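Local coordinates for conserved hypothetical membrane lipoprotein (Ureaplasma parvum, PDB 3K63) that is of unknown function but is a membrane-associated lipoprotein, represented here by its Lipoprotein_17 domain, at residues N28-N40 with S101-N113. Numbering follows the deposited sequence.
Sequences NYDQLLPSQIYKN and SGFKSNPYGVDEN
Phe103 packs against Ile37 and Tyr29, an example of how a chain without regular structure can be fastened to a short helix and the 3-10 turn before it. Followed outward, Phe103 begins near two carbonyls: its CB lies 3.4 Å from Leu32 O, with Tyr29 O a little farther off. The same CB makes an apolar contact with Pro34 CG at 4.0 Å. Farther along, CD1 and CE1 of Phe103 both receive the methyl CD1 of Ile37, at 3.5 Å each, while Phe103 CE1 also approaches Tyr29 CD1. The two aromatic planes are inclined at 69°, an oblique meeting. Lys104 N gives weak, bent bonds to Tyr29 O and to Leu32 O, the latter 3.0 Å long.

At the other end, Glu112 CG stands between its backbone N and carbonyl carbon (chi1 70°), and a bend at chi2 carries the carboxylate against the helix. There Glu112 OE1 accepts from Ser35 OG at 2.8 Å through its syn lone pair, and Glu112 CD rests 3.5 Å from Gln36 CG. The extended Gln36 side chain reaches the N-cap residue, Gln36 OE1 taking a nearly straight bond from Leu33 N (2.6 Å, 170°). The loop following strand 93-100 thus lies along helix 34-40, whose Pro34 also touches helix 70-76, while Phe103 reaches Leu79 of strand 79-87 and Phe19 of strand 17-21.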
ATOM      1  N   ASN A  28       9.534   7.607  -5.572  1.00 53.40           N
ATOM      2  CA  ASN A  28       8.435   7.983  -4.688  1.00 56.51           C
ATOM      3  C   ASN A  28       7.118   7.382  -5.151  1.00 54.92           C
ATOM      4  O   ASN A  28       7.015   6.838  -6.248  1.00 58.18           O
ATOM      5  CB  ASN A  28       8.261   9.499  -4.637  1.00 61.05           C
ATOM      6  CG  ASN A  28       9.486  10.212  -4.131  1.00 65.83           C
ATOM      7  OD1 ASN A  28       9.581  11.439  -4.238  1.00 70.60           O
ATOM      8  ND2 ASN A  28      10.435   9.459  -3.569  1.00 60.09           N
ATOM      9  N   TYR A  29       6.105   7.514  -4.306  1.00 49.96           N
ATOM     10  CA  TYR A  29       4.788   6.991  -4.601  1.00 49.64           C
ATOM     11  C   TYR A  29       4.212   7.607  -5.855  1.00 53.87           C
ATOM     12  O   TYR A  29       3.621   6.905  -6.674  1.00 50.72           O
ATOM     13  CB  TYR A  29       3.828   7.275  -3.458  1.00 50.62           C
ATOM     14  CG  TYR A  29       4.260   6.725  -2.128  1.00 56.07           C
ATOM     15  CD1 TYR A  29       4.772   5.432  -2.022  1.00 48.25           C
ATOM     16  CD2 TYR A  29       4.127   7.480  -0.964  1.00 53.83           C
ATOM     17  CE1 TYR A  29       5.141   4.901  -0.791  1.00 44.84           C
ATOM     18  CE2 TYR A  29       4.489   6.957   0.266  1.00 54.66           C
ATOM     19  CZ  TYR A  29       4.996   5.666   0.342  1.00 47.82           C
ATOM     20  OH  TYR A  29       5.353   5.127   1.545  1.00 52.96           O
ATOM     21  N   ASP A  30       4.378   8.919  -6.014  1.00 53.93           N
ATOM     22  CA  ASP A  30       3.804   9.584  -7.175  1.00 54.40           C
ATOM     23  C   ASP A  30       4.523   9.357  -8.502  1.00 52.64           C
ATOM     24  O   ASP A  30       4.139   9.933  -9.508  1.00 50.49           O
ATOM     25  CB  ASP A  30       3.632  11.093  -6.909  1.00 57.95           C
ATOM     26  CG  ASP A  30       4.942  11.809  -6.595  1.00 63.00           C
ATOM     27  OD1 ASP A  30       6.021  11.178  -6.662  1.00 58.90           O
ATOM     28  OD2 ASP A  30       4.876  13.021  -6.284  1.00 66.54           O
ATOM     29  N   GLN A  31       5.568   8.536  -8.500  1.00 54.01           N
ATOM     30  CA  GLN A  31       6.310   8.225  -9.724  1.00 53.74           C
ATOM     31  C   GLN A  31       6.020   6.758 -10.087  1.00 52.78           C
ATOM     32  O   GLN A  31       6.554   6.215 -11.063  1.00 51.58           O
ATOM     33  CB  GLN A  31       7.818   8.423  -9.514  1.00 51.82           C
ATOM     34  CG  GLN A  31       8.233   9.883  -9.334  1.00 55.69           C
ATOM     35  CD  GLN A  31       9.677  10.037  -8.851  1.00 68.88           C
ATOM     36  OE1 GLN A  31      10.329   9.056  -8.472  1.00 64.33           O
ATOM     37  NE2 GLN A  31      10.177  11.274  -8.851  1.00 74.21           N
ATOM     38  N   LEU A  32       5.145   6.126  -9.304  1.00 50.44           N
ATOM     39  CA  LEU A  32       4.796   4.720  -9.518  1.00 47.98           C
ATOM     40  C   LEU A  32       3.328   4.456  -9.780  1.00 44.51           C
ATOM     41  O   LEU A  32       2.466   4.796  -8.979  1.00 43.29           O
ATOM     42  CB  LEU A  32       5.227   3.881  -8.324  1.00 46.14           C
ATOM     43  CG  LEU A  32       6.723   3.696  -8.120  1.00 45.33           C
ATOM     44  CD1 LEU A  32       6.940   3.105  -6.752  1.00 45.79           C
ATOM     45  CD2 LEU A  32       7.306   2.804  -9.208  1.00 41.68           C
ATOM     46  N   LEU A  33       3.049   3.833 -10.912  1.00 41.87           N
ATOM     47  CA  LEU A  33       1.677   3.499 -11.256  1.00 45.02           C
ATOM     48  C   LEU A  33       1.211   2.366 -10.341  1.00 44.12           C
ATOM     49  O   LEU A  33       2.006   1.502  -9.956  1.00 41.21           O
ATOM     50  CB  LEU A  33       1.601   3.028 -12.704  1.00 47.40           C
ATOM     51  CG  LEU A  33       1.724   4.072 -13.816  1.00 49.67           C
ATOM     52  CD1 LEU A  33       2.089   3.378 -15.125  1.00 44.38           C
ATOM     53  CD2 LEU A  33       0.411   4.860 -13.948  1.00 43.22           C
ATOM     54  N   PRO A  34      -0.069   2.372  -9.950  1.00 42.85           N
ATOM     55  CA  PRO A  34      -0.503   1.280  -9.086  1.00 44.60           C
ATOM     56  C   PRO A  34      -0.141  -0.075  -9.677  1.00 44.38           C
ATOM     57  O   PRO A  34       0.296  -0.966  -8.948  1.00 44.18           O
ATOM     58  CB  PRO A  34      -2.004   1.499  -8.985  1.00 44.53           C
ATOM     59  CG  PRO A  34      -2.074   3.004  -8.899  1.00 45.40           C
ATOM     60  CD  PRO A  34      -1.057   3.466  -9.952  1.00 43.35           C
ATOM     61  N   SER A  35      -0.287  -0.222 -10.996  1.00 46.01           N
ATOM     62  CA  SER A  35       0.012  -1.491 -11.659  1.00 39.87           C
ATOM     63  C   SER A  35       1.462  -1.925 -11.487  1.00 40.97           C
ATOM     64  O   SER A  35       1.728  -3.111 -11.338  1.00 43.10           O
ATOM     65  CB  SER A  35      -0.369  -1.427 -13.146  1.00 39.67           C
ATOM     66  OG  SER A  35       0.362  -0.430 -13.838  1.00 45.05           O
ATOM     67  N   GLN A  36       2.395  -0.980 -11.502  1.00 41.61           N
ATOM     68  CA  GLN A  36       3.809  -1.308 -11.306  1.00 40.03           C
ATOM     69  C   GLN A  36       4.025  -1.909  -9.909  1.00 38.33           C
ATOM     70  O   GLN A  36       4.731  -2.904  -9.749  1.00 37.11           O
ATOM     71  CB  GLN A  36       4.686  -0.054 -11.441  1.00 43.22           C
ATOM     72  CG  GLN A  36       4.722   0.574 -12.830  1.00 39.45           C
ATOM     73  CD  GLN A  36       5.468   1.885 -12.833  1.00 40.31           C
ATOM     74  OE1 GLN A  36       4.924   2.936 -12.462  1.00 44.34           O
ATOM     75  NE2 GLN A  36       6.736   1.830 -13.224  1.00 42.22           N
ATOM     76  N   ILE A  37       3.415  -1.297  -8.899  1.00 37.89           N
ATOM     77  CA  ILE A  37       3.556  -1.771  -7.525  1.00 38.20           C
ATOM     78  C   ILE A  37       2.940  -3.163  -7.351  1.00 35.61           C
ATOM     79  O   ILE A  37       3.528  -4.048  -6.731  1.00 34.95           O
ATOM     80  CB  ILE A  37       2.909  -0.761  -6.535  1.00 41.80           C
ATOM     81  CG1 ILE A  37       3.744   0.529  -6.513  1.00 38.90           C
ATOM     82  CG2 ILE A  37       2.810  -1.380  -5.135  1.00 34.31           C
ATOM     83  CD1 ILE A  37       3.087   1.711  -5.792  1.00 43.25           C
ATOM     84  N   TYR A  38       1.755  -3.344  -7.917  1.00 39.13           N
ATOM     85  CA  TYR A  38       1.034  -4.607  -7.858  1.00 36.05           C
ATOM     86  C   TYR A  38       1.819  -5.778  -8.485  1.00 39.63           C
ATOM     87  O   TYR A  38       1.738  -6.910  -8.023  1.00 35.13           O
ATOM     88  CB  TYR A  38      -0.286  -4.439  -8.596  1.00 37.64           C
ATOM     89  CG  TYR A  38      -1.117  -5.700  -8.722  1.00 37.05           C
ATOM     90  CD1 TYR A  38      -2.026  -6.058  -7.736  1.00 37.53           C
ATOM     91  CD2 TYR A  38      -1.003  -6.516  -9.838  1.00 35.55           C
ATOM     92  CE1 TYR A  38      -2.809  -7.204  -7.864  1.00 41.78           C
ATOM     93  CE2 TYR A  38      -1.771  -7.655  -9.977  1.00 38.70           C
ATOM     94  CZ  TYR A  38      -2.675  -8.001  -8.989  1.00 43.32           C
ATOM     95  OH  TYR A  38      -3.448  -9.145  -9.112  1.00 52.59           O
ATOM     96  N   LYS A  39       2.581  -5.490  -9.538  1.00 37.79           N
ATOM     97  CA  LYS A  39       3.345  -6.515 -10.247  1.00 37.09           C
ATOM     98  C   LYS A  39       4.772  -6.704  -9.756  1.00 36.62           C
ATOM     99  O   LYS A  39       5.498  -7.579 -10.241  1.00 33.87           O
ATOM    100  CB  LYS A  39       3.362  -6.187 -11.748  1.00 39.17           C
ATOM    101  CG  LYS A  39       2.002  -6.326 -12.389  1.00 45.09           C
ATOM    102  CD  LYS A  39       1.989  -5.998 -13.862  1.00 47.15           C
ATOM    103  CE  LYS A  39       0.660  -6.487 -14.466  1.00 65.63           C
ATOM    104  NZ  LYS A  39       0.498  -6.267 -15.944  1.00 80.89           N
ATOM    105  N   ASN A  40       5.172  -5.899  -8.781  1.00 37.63           N
ATOM    106  CA  ASN A  40       6.536  -5.990  -8.297  1.00 37.16           C
ATOM    107  C   ASN A  40       6.747  -6.092  -6.814  1.00 35.95           C
ATOM    108  O   ASN A  40       7.886  -6.125  -6.385  1.00 35.99           O
ATOM    109  CB  ASN A  40       7.354  -4.813  -8.834  1.00 40.02           C
ATOM    110  CG  ASN A  40       7.488  -4.854 -10.331  1.00 37.91           C
ATOM    111  OD1 ASN A  40       8.237  -5.664 -10.884  1.00 36.52           O
ATOM    112  ND2 ASN A  40       6.741  -3.996 -11.002  1.00 36.87           N
ATOM    113  N   SER A 101      -4.280   6.832  -1.936  1.00 50.00           N
ATOM    114  CA  SER A 101      -4.092   7.447  -3.235  1.00 55.30           C
ATOM    115  C   SER A 101      -2.784   8.223  -3.251  1.00 51.20           C
ATOM    116  O   SER A 101      -2.023   8.186  -2.283  1.00 50.35           O
ATOM    117  CB  SER A 101      -5.251   8.388  -3.518  1.00 46.96           C
ATOM    118  OG  SER A 101      -5.367   9.313  -2.459  1.00 55.58           O
ATOM    119  N   GLY A 102      -2.517   8.917  -4.354  1.00 49.59           N
ATOM    120  CA  GLY A 102      -1.293   9.690  -4.442  1.00 51.05           C
ATOM    121  C   GLY A 102      -0.216   9.006  -5.263  1.00 53.38           C
ATOM    122  O   GLY A 102       0.941   9.456  -5.293  1.00 54.59           O
ATOM    123  N   PHE A 103      -0.572   7.890  -5.889  1.00 50.65           N
ATOM    124  CA  PHE A 103       0.382   7.174  -6.716  1.00 54.32           C
ATOM    125  C   PHE A 103       0.282   7.764  -8.116  1.00 53.55           C
ATOM    126  O   PHE A 103      -0.679   8.470  -8.437  1.00 52.65           O
ATOM    127  CB  PHE A 103       0.037   5.690  -6.747  1.00 51.04           C
ATOM    128  CG  PHE A 103       0.193   5.007  -5.424  1.00 50.31           C
ATOM    129  CD1 PHE A 103       1.455   4.660  -4.947  1.00 48.89           C
ATOM    130  CD2 PHE A 103      -0.921   4.743  -4.630  1.00 51.73           C
ATOM    131  CE1 PHE A 103       1.603   4.062  -3.696  1.00 47.93           C
ATOM    132  CE2 PHE A 103      -0.776   4.143  -3.377  1.00 49.41           C
ATOM    133  CZ  PHE A 103       0.486   3.804  -2.911  1.00 49.20           C
ATOM    134  N   LYS A 104       1.283   7.511  -8.947  1.00 48.62           N
ATOM    135  CA  LYS A 104       1.257   8.021 -10.311  1.00 46.72           C
ATOM    136  C   LYS A 104      -0.021   7.571 -11.018  1.00 51.49           C
ATOM    137  O   LYS A 104      -0.579   6.518 -10.704  1.00 52.97           O
ATOM    138  CB  LYS A 104       2.471   7.518 -11.076  1.00 47.58           C
ATOM    139  CG  LYS A 104       2.503   7.987 -12.505  1.00 48.62           C
ATOM    140  CD  LYS A 104       3.920   7.960 -13.030  1.00 48.14           C
ATOM    141  CE  LYS A 104       3.978   8.418 -14.469  1.00 45.67           C
ATOM    142  NZ  LYS A 104       5.356   8.290 -15.018  1.00 50.71           N
ATOM    143  N   SER A 105      -0.495   8.368 -11.970  1.00 56.06           N
ATOM    144  CA  SER A 105      -1.710   8.026 -12.719  1.00 54.88           C
ATOM    145  C   SER A 105      -1.685   8.629 -14.122  1.00 57.56           C
ATOM    146  O   SER A 105      -0.884   9.519 -14.412  1.00 59.06           O
ATOM    147  CB  SER A 105      -2.940   8.545 -11.981  1.00 52.25           C
ATOM    148  OG  SER A 105      -2.900   9.958 -11.903  1.00 46.90           O
ATOM    149  N   ASN A 106      -2.542   8.109 -14.993  1.00 60.87           N
ATOM    150  CA  ASN A 106      -2.665   8.607 -16.352  1.00 63.06           C
ATOM    151  C   ASN A 106      -4.156   8.481 -16.647  1.00 64.15           C
ATOM    152  O   ASN A 106      -4.780   7.469 -16.313  1.00 63.45           O
ATOM    153  CB  ASN A 106      -1.805   7.781 -17.327  1.00 60.31           C
ATOM    154  CG  ASN A 106      -2.557   6.633 -17.972  1.00 63.64           C
ATOM    155  OD1 ASN A 106      -2.723   5.564 -17.382  1.00 63.85           O
ATOM    156  ND2 ASN A 106      -3.004   6.848 -19.213  1.00 64.89           N
ATOM    157  N   PRO A 107      -4.745   9.505 -17.279  1.00 68.55           N
ATOM    158  CA  PRO A 107      -6.169   9.578 -17.635  1.00 67.71           C
ATOM    159  C   PRO A 107      -6.865   8.366 -18.269  1.00 67.31           C
ATOM    160  O   PRO A 107      -8.068   8.214 -18.104  1.00 69.89           O
ATOM    161  CB  PRO A 107      -6.226  10.818 -18.519  1.00 63.98           C
ATOM    162  CG  PRO A 107      -4.926  10.722 -19.255  1.00 70.12           C
ATOM    163  CD  PRO A 107      -3.953  10.392 -18.150  1.00 68.99           C
ATOM    164  N   TYR A 108      -6.133   7.500 -18.962  1.00 67.33           N
ATOM    165  CA  TYR A 108      -6.765   6.335 -19.572  1.00 66.81           C
ATOM    166  C   TYR A 108      -6.483   5.019 -18.849  1.00 66.81           C
ATOM    167  O   TYR A 108      -7.058   3.978 -19.183  1.00 67.21           O
ATOM    168  CB  TYR A 108      -6.333   6.200 -21.036  1.00 74.37           C
ATOM    169  CG  TYR A 108      -6.473   7.467 -21.831  1.00 76.31           C
ATOM    170  CD1 TYR A 108      -7.603   8.264 -21.690  1.00 78.43           C
ATOM    171  CD2 TYR A 108      -5.490   7.862 -22.737  1.00 78.00           C
ATOM    172  CE1 TYR A 108      -7.759   9.422 -22.428  1.00 80.74           C
ATOM    173  CE2 TYR A 108      -5.635   9.022 -23.485  1.00 82.66           C
ATOM    174  CZ  TYR A 108      -6.774   9.797 -23.328  1.00 86.04           C
ATOM    175  OH  TYR A 108      -6.934  10.932 -24.086  1.00 97.10           O
ATOM    176  N   GLY A 109      -5.567   5.057 -17.888  1.00 58.71           N
ATOM    177  CA  GLY A 109      -5.245   3.861 -17.134  1.00 58.08           C
ATOM    178  C   GLY A 109      -4.252   2.927 -17.797  1.00 54.76           C
ATOM    179  O   GLY A 109      -4.042   1.813 -17.335  1.00 55.14           O
ATOM    180  N   VAL A 110      -3.648   3.362 -18.892  1.00 56.41           N
ATOM    181  CA  VAL A 110      -2.677   2.519 -19.582  1.00 56.37           C
ATOM    182  C   VAL A 110      -1.526   2.225 -18.616  1.00 54.97           C
ATOM    183  O   VAL A 110      -1.159   3.095 -17.838  1.00 53.65           O
ATOM    184  CB  VAL A 110      -2.158   3.233 -20.865  1.00 55.87           C
ATOM    185  CG1 VAL A 110      -1.769   4.657 -20.529  1.00 62.14           C
ATOM    186  CG2 VAL A 110      -0.975   2.480 -21.458  1.00 56.94           C
ATOM    187  N   ASP A 111      -0.967   1.014 -18.647  1.00 53.60           N
ATOM    188  CA  ASP A 111       0.125   0.668 -17.731  1.00 53.51           C
ATOM    189  C   ASP A 111       1.529   0.930 -18.280  1.00 51.15           C
ATOM    190  O   ASP A 111       1.694   1.326 -19.435  1.00 53.63           O
ATOM    191  CB  ASP A 111       0.016  -0.797 -17.275  1.00 50.46           C
ATOM    192  CG  ASP A 111       0.299  -1.789 -18.396  1.00 57.19           C
ATOM    193  OD1 ASP A 111       0.696  -1.357 -19.503  1.00 57.38           O
ATOM    194  OD2 ASP A 111       0.131  -3.012 -18.166  1.00 57.66           O
ATOM    195  N   GLU A 112       2.528   0.681 -17.432  1.00 49.89           N
ATOM    196  CA  GLU A 112       3.937   0.899 -17.754  1.00 54.04           C
ATOM    197  C   GLU A 112       4.433   0.183 -19.014  1.00 57.53           C
ATOM    198  O   GLU A 112       5.523   0.471 -19.509  1.00 53.78           O
ATOM    199  CB  GLU A 112       4.818   0.483 -16.570  1.00 49.50           C
ATOM    200  CG  GLU A 112       4.840  -1.020 -16.344  1.00 48.34           C
ATOM    201  CD  GLU A 112       3.705  -1.491 -15.455  1.00 49.75           C
ATOM    202  OE1 GLU A 112       2.639  -0.838 -15.445  1.00 49.73           O
ATOM    203  OE2 GLU A 112       3.872  -2.521 -14.769  1.00 52.42           O
ATOM    204  N   ASN A 113       3.655  -0.769 -19.512  1.00 56.42           N
ATOM    205  CA  ASN A 113       4.046  -1.506 -20.703  1.00 55.84           C
ATOM    206  C   ASN A 113       3.113  -1.179 -21.864  1.00 60.03           C
ATOM    207  O   ASN A 113       2.949  -1.971 -22.787  1.00 67.10           O
ATOM    208  CB  ASN A 113       4.074  -3.014 -20.391  1.00 57.67           C
ATOM    209  CG  ASN A 113       5.340  -3.421 -19.650  1.00 59.87           C
ATOM    210  OD1 ASN A 113       5.315  -4.248 -18.735  1.00 60.46           O
ATOM    211  ND2 ASN A 113       6.466  -2.838 -20.061  1.00 61.50           N
TER